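Local structure of calcium uptake protein 3, mitochondrial (Homo sapiens, 6AGI) at residues E228-Y231 with R232-N236; S298-Q301 with F302-N305; I311-N314 with M315-F318. The protein senses calcium through its EF-hands and, as a disulfide-linked heterodimer with MICU1, regulates the mitochondrial calcium uniporter channel. All blocks are in the same frame, centred on the assembly; numbering follows the deposited sequence.

Contact 1: residues E228-Y231 with R232-N236; sequences EDFY and RFMDN
F230 and M234, one turn apart near the start of helix 227-250, make the packed side of this contact. They run side by side and point the same way, and the thioether SD of M234 comes 3.8 Å from CE2 of F230. The sulfur is 4.4 Å from the ring centroid and 38° off the normal, an oblique Met-aromatic contact. F233 shares this buried side. F230 packs on helix 104-114, F233 on helices 90-101 and 78-81, and M234 on both 90-101 and 104-114, with F111 meeting the F230 ring and F216 the F233 ring, each edge-to-face. Four successive i to i+4 bonds hold the backbone.

Y231 and D235 form a partly covered edge, both packed on F107, where CE1 of Y231 rests 4.1 Å from CB of D235. The side of E228, D229 and R232 is looser and polar. R232 runs back toward the start of the helix and bends at chi3 (-79°), which lays one guanidinium face over E228 O. Its NH2 reaches D229 OD1 at 2.9 Å in a salt bridge, on the anti side of the carboxylate and 31° out of its plane. D229 N bonds N226 OD1. The single, tilted charge pair on the more exposed side probably grips less firmly than a two-pronged pair would, while sulfur and rings fill the covered side.

Contact 2: residues S298-Q301 with F302-N305; sequences SFFQ and FLNN
F302 N donates to S298 O over 2.9 Å at 164°, the straightest of the helical bonds here; L303 N to F299 O and N304 N to F300 O follow it. Toward the helix end the pattern frays: Q301 O receives N304 N and N305 N, both weakly, the latter at 3.1 Å. The amide of N304 turns to other parts of the chain, its ND2 bonding L100 O. This is the closing helix of the degenerate EF-hand 2, and its aromatic residues face helices 258-265 and 325-336. CD1 of L303 touches both the F299 and F300 rings, which also pack on each other. It lies 3.5 Å from CE2 of F299 and 3.9 Å from CD1 of F300, oblique to both, and CD2 approaches CZ of F299. With CG set beside its own backbone N (chi1 -74°), the leucine fork leans back along the helix toward these rings. The F299 and F302 rings also meet obliquely, with centroids 5.9 Å apart and planes at 59°; the closest carbons are CE1 of F299 and CD2 of F302. Farther out, F261 adds an edge-to-face partner to F299, and F309 and F340 do so for F302.

Contact 3: residues I311-N314 with M315-F318; sequences IALN and MYNF
L313 and N314 carry the backbone from helix 306-312 into the short helix 314-318. At L313 the chain leaves helical geometry (phi/psi -93°/11°), and this residue occupies the N-cap position of the following helix. N314 N still bonds back to I311 O, so the turn between the helices stays compact. The new helix then starts with two regular bonds: N317 N to L313 O at 3.0 Å, with the donor in the carbonyl plane, and F318 N to N314 O at 2.9 Å.

Among the side chains, L313 and Y316 form the apolar link. CD2 of L313 approaches the tyrosine ring obliquely, 3.7 Å from CD1 and 3.9 Å from CE1 of Y316. The leucine has CG beside its backbone N (chi1 -75°) and CD1 extended, which leaves CD2 as the branch turned to the ring. L313 is buried against A331 of helix 325-336 and I323 of strand 323-324, and Y316 touches I323 too. N314 swings its amide toward F318 at the ring edge; the modelled approach is too close, so its details are doubtful.

The outer side faces a second copy of the protein: F134 of the second subunit meets the Y316 ring edge-to-face and also packs on M315, while T101 of that subunit lies on N314. Y316 thus joins L313 within its chain to F134 of the second subunit. Its side chain lies about 7 Å from that of Q359, a ligand of the second calcium site. Helix 314-318, followed by strand 323-324 and helix 325-336, is consistent with the first half of an EF-hand pair, whose partner strand 359-360 belongs to the calcium-binding EF-hand 3.

Overall arrangement
All three contacts are local, between side chains a turn or so apart, but their settings differ. Contacts 1 and 2 are partly buried, their centres about 17 Å apart, without touching; the helix holding contact 1 also meets contact 2, through L242 on F300 and Q238 on N304. Contact 3, whose centre lies about 28 Å from that of the chain, is a surface contact, and helix 306-312 directly follows the helix of contact 2. The chemistry follows these places: sulfur, rings and one salt bridge in contact 1, an almost wholly aromatic and aliphatic cluster in contact 2, and in contact 3 a helix junction, which alone of the three touches the second subunit.

Contact 1: residues E228-Y231 with R232-N236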
loop_
_atom_site.group_PDB
_atom_site.type_symbol
_atom_site.label_atom_id
_atom_site.label_comp_id
_atom_site.label_asym_id
_atom_site.label_seq_id
_atom_site.Cartn_x
_atom_site.Cartn_y
_atom_site.Cartn_z
ATOM N N GLU B 228 4.084 4.256 -23.095
ATOM C CA GLU B 228 4.647 2.952 -23.412
ATOM C C GLU B 228 6.171 2.938 -23.221
ATOM O O GLU B 228 6.718 2.002 -22.618
ATOM C CB GLU B 228 4.205 2.562 -24.822
ATOM C CG GLU B 228 2.671 2.276 -24.915
ATOM C CD GLU B 228 1.765 3.525 -25.166
ATOM O OE1 GLU B 228 2.247 4.550 -25.703
ATOM O OE2 GLU B 228 0.552 3.474 -24.829
ATOM N N ASP B 229 6.873 3.995 -23.654
ATOM C CA ASP B 229 8.318 4.018 -23.413
ATOM C C ASP B 229 8.656 4.125 -21.932
ATOM O O ASP B 229 9.578 3.458 -21.455
ATOM C CB ASP B 229 9.007 5.167 -24.158
ATOM C CG ASP B 229 8.653 5.226 -25.627
ATOM O OD1 ASP B 229 8.731 4.169 -26.288
ATOM O OD2 ASP B 229 8.402 6.344 -26.144
ATOM N N PHE B 230 7.901 4.935 -21.192
ATOM C CA PHE B 230 8.086 5.086 -19.749
ATOM C C PHE B 230 7.961 3.739 -19.042
ATOM O O PHE B 230 8.834 3.344 -18.252
ATOM C CB PHE B 230 7.015 6.067 -19.281
ATOM C CG PHE B 230 7.299 6.785 -18.000
ATOM C CD1 PHE B 230 8.228 7.824 -17.958
ATOM C CD2 PHE B 230 6.544 6.506 -16.864
ATOM C CE1 PHE B 230 8.458 8.523 -16.781
ATOM C CE2 PHE B 230 6.757 7.199 -15.693
ATOM C CZ PHE B 230 7.719 8.210 -15.650
ATOM N N TYR B 231 6.867 3.024 -19.325
ATOM C CA TYR B 231 6.669 1.685 -18.803
ATOM C C TYR B 231 7.841 0.792 -19.162
ATOM O O TYR B 231 8.304 -0.004 -18.334
ATOM C CB TYR B 231 5.370 1.098 -19.367
ATOM C CG TYR B 231 4.962 -0.232 -18.774
ATOM C CD1 TYR B 231 5.617 -1.406 -19.109
ATOM C CD2 TYR B 231 3.887 -0.316 -17.913
ATOM C CE1 TYR B 231 5.234 -2.620 -18.572
ATOM C CE2 TYR B 231 3.495 -1.535 -17.361
ATOM C CZ TYR B 231 4.184 -2.685 -17.710
ATOM O OH TYR B 231 3.819 -3.894 -17.191
ATOM N N ARG B 232 8.327 0.884 -20.403
ATOM C CA ARG B 232 9.375 -0.046 -20.777
ATOM C C ARG B 232 10.681 0.272 -20.072
ATOM O O ARG B 232 11.426 -0.646 -19.710
ATOM C CB ARG B 232 9.553 -0.062 -22.290
ATOM C CG ARG B 232 8.404 -0.703 -23.007
ATOM C CD ARG B 232 8.704 -0.969 -24.469
ATOM N NE ARG B 232 8.569 0.237 -25.275
ATOM C CZ ARG B 232 7.574 0.439 -26.136
ATOM N NH1 ARG B 232 6.618 -0.477 -26.271
ATOM N NH2 ARG B 232 7.516 1.568 -26.837
ATOM N N PHE B 233 10.971 1.557 -19.843
ATOM C CA PHE B 233 12.163 1.911 -19.092
ATOM C C PHE B 233 12.098 1.365 -17.670
ATOM O O PHE B 233 13.069 0.755 -17.197
ATOM C CB PHE B 233 12.364 3.413 -19.074
ATOM C CG PHE B 233 13.562 3.823 -18.267
ATOM C CD1 PHE B 233 14.843 3.633 -18.769
ATOM C CD2 PHE B 233 13.422 4.362 -17.005
ATOM C CE1 PHE B 233 15.952 3.991 -18.037
ATOM C CE2 PHE B 233 14.534 4.722 -16.258
ATOM C CZ PHE B 233 15.805 4.539 -16.771
ATOM N N MET B 234 10.958 1.573 -16.963
ATOM C CA MET B 234 10.893 1.073 -15.591
ATOM C C MET B 234 10.853 -0.454 -15.521
ATOM O O MET B 234 11.495 -1.055 -14.642
ATOM C CB MET B 234 9.713 1.636 -14.771
ATOM C CG MET B 234 9.660 3.163 -14.607
ATOM S SD MET B 234 8.166 3.991 -14.191
ATOM C CE MET B 234 8.189 3.634 -12.454
ATOM N N ASP B 235 10.173 -1.110 -16.458
ATOM C CA ASP B 235 10.190 -2.568 -16.480
ATOM C C ASP B 235 11.601 -3.084 -16.757
ATOM O O ASP B 235 12.077 -4.021 -16.096
ATOM C CB ASP B 235 9.146 -3.056 -17.494
ATOM C CG ASP B 235 8.961 -4.567 -17.497
ATOM O OD1 ASP B 235 8.892 -5.193 -16.423
ATOM O OD2 ASP B 235 8.794 -5.121 -18.601
ATOM N N ASN B 236 12.311 -2.449 -17.689
ATOM C CA ASN B 236 13.652 -2.921 -18.012
ATOM C C ASN B 236 14.648 -2.639 -16.904
ATOM O O ASN B 236 15.626 -3.381 -16.762
ATOM C CB ASN B 236 14.189 -2.256 -19.277
ATOM C CG ASN B 236 13.456 -2.667 -20.488
ATOM O OD1 ASN B 236 12.876 -3.760 -20.525
ATOM N ND2 ASN B 236 13.552 -1.856 -21.543
#

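Contact 2: residues S298-Q301 with F302-N305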
loop_
_atom_site.group_PDB
_atom_site.type_symbol
_atom_site.label_atom_id
_atom_site.label_comp_id
_atom_site.label_asym_id
_atom_site.label_seq_id
_atom_site.Cartn_x
_atom_site.Cartn_y
_atom_site.Cartn_z
ATOM N N SER B 298 9.526 -13.588 -10.001
ATOM C CA SER B 298 8.169 -13.729 -9.485
ATOM C C SER B 298 8.073 -13.162 -8.083
ATOM O O SER B 298 7.222 -12.314 -7.785
ATOM C CB SER B 298 7.765 -15.194 -9.497
ATOM O OG SER B 298 7.228 -15.526 -10.765
ATOM N N PHE B 299 8.985 -13.590 -7.218
ATOM C CA PHE B 299 8.881 -13.203 -5.822
ATOM C C PHE B 299 9.152 -11.719 -5.611
ATOM O O PHE B 299 8.478 -11.084 -4.793
ATOM C CB PHE B 299 9.809 -14.056 -4.960
ATOM C CG PHE B 299 9.706 -13.764 -3.511
ATOM C CD1 PHE B 299 8.731 -14.386 -2.761
ATOM C CD2 PHE B 299 10.515 -12.833 -2.902
ATOM C CE1 PHE B 299 8.592 -14.120 -1.425
ATOM C CE2 PHE B 299 10.373 -12.563 -1.567
ATOM C CZ PHE B 299 9.422 -13.209 -0.827
ATOM N N PHE B 300 10.059 -11.115 -6.367
ATOM C CA PHE B 300 10.182 -9.682 -6.110
ATOM C C PHE B 300 9.080 -8.833 -6.774
ATOM O O PHE B 300 8.664 -7.803 -6.211
ATOM C CB PHE B 300 11.603 -9.242 -6.441
ATOM C CG PHE B 300 12.616 -9.839 -5.488
ATOM C CD1 PHE B 300 12.838 -9.256 -4.248
ATOM C CD2 PHE B 300 13.246 -11.041 -5.769
ATOM C CE1 PHE B 300 13.710 -9.810 -3.336
ATOM C CE2 PHE B 300 14.135 -11.602 -4.862
ATOM C CZ PHE B 300 14.362 -10.978 -3.641
ATOM N N GLN B 301 8.521 -9.261 -7.901
ATOM C CA GLN B 301 7.326 -8.576 -8.383
ATOM C C GLN B 301 6.225 -8.640 -7.337
ATOM O O GLN B 301 5.549 -7.629 -7.044
ATOM C CB GLN B 301 6.874 -9.171 -9.715
ATOM C CG GLN B 301 7.537 -8.493 -10.913
ATOM C CD GLN B 301 7.515 -9.338 -12.170
ATOM O OE1 GLN B 301 6.844 -10.373 -12.239
ATOM N NE2 GLN B 301 8.288 -8.918 -13.166
ATOM N N PHE B 302 6.062 -9.819 -6.729
ATOM C CA PHE B 302 5.084 -9.986 -5.655
ATOM C C PHE B 302 5.384 -9.067 -4.466
ATOM O O PHE B 302 4.464 -8.455 -3.889
ATOM C CB PHE B 302 5.076 -11.447 -5.222
ATOM C CG PHE B 302 4.488 -11.671 -3.879
ATOM C CD1 PHE B 302 3.143 -11.417 -3.648
ATOM C CD2 PHE B 302 5.279 -12.073 -2.826
ATOM C CE1 PHE B 302 2.600 -11.600 -2.391
ATOM C CE2 PHE B 302 4.740 -12.246 -1.567
ATOM C CZ PHE B 302 3.402 -12.013 -1.344
ATOM N N LEU B 303 6.671 -8.903 -4.112
ATOM C CA LEU B 303 6.976 -7.982 -3.013
ATOM C C LEU B 303 6.608 -6.563 -3.370
ATOM O O LEU B 303 6.254 -5.780 -2.478
ATOM C CB LEU B 303 8.445 -8.001 -2.598
ATOM C CG LEU B 303 8.879 -9.222 -1.823
ATOM C CD1 LEU B 303 10.310 -9.086 -1.300
ATOM C CD2 LEU B 303 7.856 -9.501 -0.735
ATOM N N ASN B 304 6.639 -6.215 -4.655
ATOM C CA ASN B 304 6.187 -4.863 -4.916
ATOM C C ASN B 304 4.673 -4.758 -4.965
ATOM O O ASN B 304 4.150 -3.643 -4.887
ATOM C CB ASN B 304 6.837 -4.296 -6.181
ATOM C CG ASN B 304 8.252 -3.843 -5.919
ATOM O OD1 ASN B 304 8.676 -3.773 -4.773
ATOM N ND2 ASN B 304 8.977 -3.513 -6.956
ATOM N N ASN B 305 3.960 -5.881 -5.008
ATOM C CA ASN B 305 2.501 -5.872 -4.959
ATOM C C ASN B 305 2.000 -6.343 -3.587
ATOM O O ASN B 305 0.899 -6.918 -3.437
ATOM C CB ASN B 305 1.963 -6.746 -6.081
ATOM C CG ASN B 305 1.648 -5.969 -7.326
ATOM O OD1 ASN B 305 2.286 -6.156 -8.373
ATOM N ND2 ASN B 305 0.684 -5.062 -7.221
#

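Contact 3: residues I311-N314 with M315-F318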
loop_
_atom_site.group_PDB
_atom_site.type_symbol
_atom_site.label_atom_id
_atom_site.label_comp_id
_atom_site.label_asym_id
_atom_site.label_seq_id
_atom_site.Cartn_x
_atom_site.Cartn_y
_atom_site.Cartn_z
ATOM N N ILE B 311 -4.624 -6.885 1.258
ATOM C CA ILE B 311 -6.070 -6.826 1.022
ATOM C C ILE B 311 -6.648 -8.229 0.836
ATOM O O ILE B 311 -7.652 -8.594 1.447
ATOM C CB ILE B 311 -6.389 -5.938 -0.194
ATOM C CG1 ILE B 311 -6.311 -4.456 0.171
ATOM C CG2 ILE B 311 -7.737 -6.314 -0.811
ATOM C CD1 ILE B 311 -6.324 -3.563 -1.043
ATOM N N ALA B 312 -6.018 -9.033 -0.010
ATOM C CA ALA B 312 -6.537 -10.367 -0.272
ATOM C C ALA B 312 -6.622 -11.206 1.001
ATOM O O ALA B 312 -7.586 -11.955 1.185
ATOM C CB ALA B 312 -5.678 -11.065 -1.326
ATOM N N LEU B 313 -5.614 -11.136 1.871
ATOM C CA LEU B 313 -5.612 -11.990 3.061
ATOM C C LEU B 313 -6.249 -11.308 4.280
ATOM O O LEU B 313 -6.158 -11.823 5.412
ATOM C CB LEU B 313 -4.180 -12.430 3.364
ATOM C CG LEU B 313 -3.631 -13.522 2.436
ATOM C CD1 LEU B 313 -2.283 -14.001 2.932
ATOM C CD2 LEU B 313 -4.615 -14.702 2.307
ATOM N N ASN B 314 -6.899 -10.177 4.056
ATOM C CA ASN B 314 -7.451 -9.400 5.151
ATOM C C ASN B 314 -8.407 -10.206 6.002
ATOM O O ASN B 314 -8.448 -10.041 7.222
ATOM C CB ASN B 314 -8.153 -8.147 4.619
ATOM C CG ASN B 314 -8.755 -7.296 5.723
ATOM O OD1 ASN B 314 -9.519 -6.369 5.457
ATOM N ND2 ASN B 314 -8.413 -7.608 6.969
ATOM N N MET B 315 -9.180 -11.074 5.371
ATOM C CA MET B 315 -10.133 -11.873 6.131
ATOM C C MET B 315 -9.400 -12.801 7.089
ATOM O O MET B 315 -9.826 -12.978 8.238
ATOM C CB MET B 315 -10.993 -12.694 5.164
ATOM C CG MET B 315 -12.475 -12.307 5.050
ATOM S SD MET B 315 -13.305 -12.114 6.627
ATOM C CE MET B 315 -14.024 -13.719 6.886
ATOM N N TYR B 316 -8.245 -13.329 6.655
ATOM C CA TYR B 316 -7.380 -14.088 7.553
ATOM C C TYR B 316 -6.873 -13.246 8.705
ATOM O O TYR B 316 -6.826 -13.722 9.849
ATOM C CB TYR B 316 -6.184 -14.683 6.800
ATOM C CG TYR B 316 -6.526 -15.845 5.910
ATOM C CD1 TYR B 316 -7.203 -15.671 4.705
ATOM C CD2 TYR B 316 -6.241 -17.138 6.321
ATOM C CE1 TYR B 316 -7.531 -16.756 3.908
ATOM C CE2 TYR B 316 -6.569 -18.223 5.540
ATOM C CZ TYR B 316 -7.212 -18.034 4.340
ATOM O OH TYR B 316 -7.532 -19.134 3.573
ATOM N N ASN B 317 -6.478 -11.992 8.438
ATOM C CA ASN B 317 -5.873 -11.264 9.552
ATOM C C ASN B 317 -6.926 -10.757 10.544
ATOM O O ASN B 317 -6.651 -10.688 11.757
ATOM C CB ASN B 317 -5.008 -10.124 9.020
ATOM C CG ASN B 317 -4.566 -9.149 10.104
ATOM O OD1 ASN B 317 -4.399 -9.540 11.270
ATOM N ND2 ASN B 317 -4.356 -7.887 9.731
ATOM N N PHE B 318 -8.162 -10.501 10.092
ATOM C CA PHE B 318 -9.209 -10.163 11.057
ATOM C C PHE B 318 -9.489 -11.322 12.004
ATOM O O PHE B 318 -9.929 -11.100 13.139
ATOM C CB PHE B 318 -10.487 -9.703 10.352
ATOM C CG PHE B 318 -10.535 -8.216 10.110
ATOM C CD1 PHE B 318 -10.861 -7.339 11.132
ATOM C CD2 PHE B 318 -10.211 -7.691 8.872
ATOM C CE1 PHE B 318 -10.881 -5.959 10.916
ATOM C CE2 PHE B 318 -10.225 -6.322 8.648
ATOM C CZ PHE B 318 -10.563 -5.456 9.669
#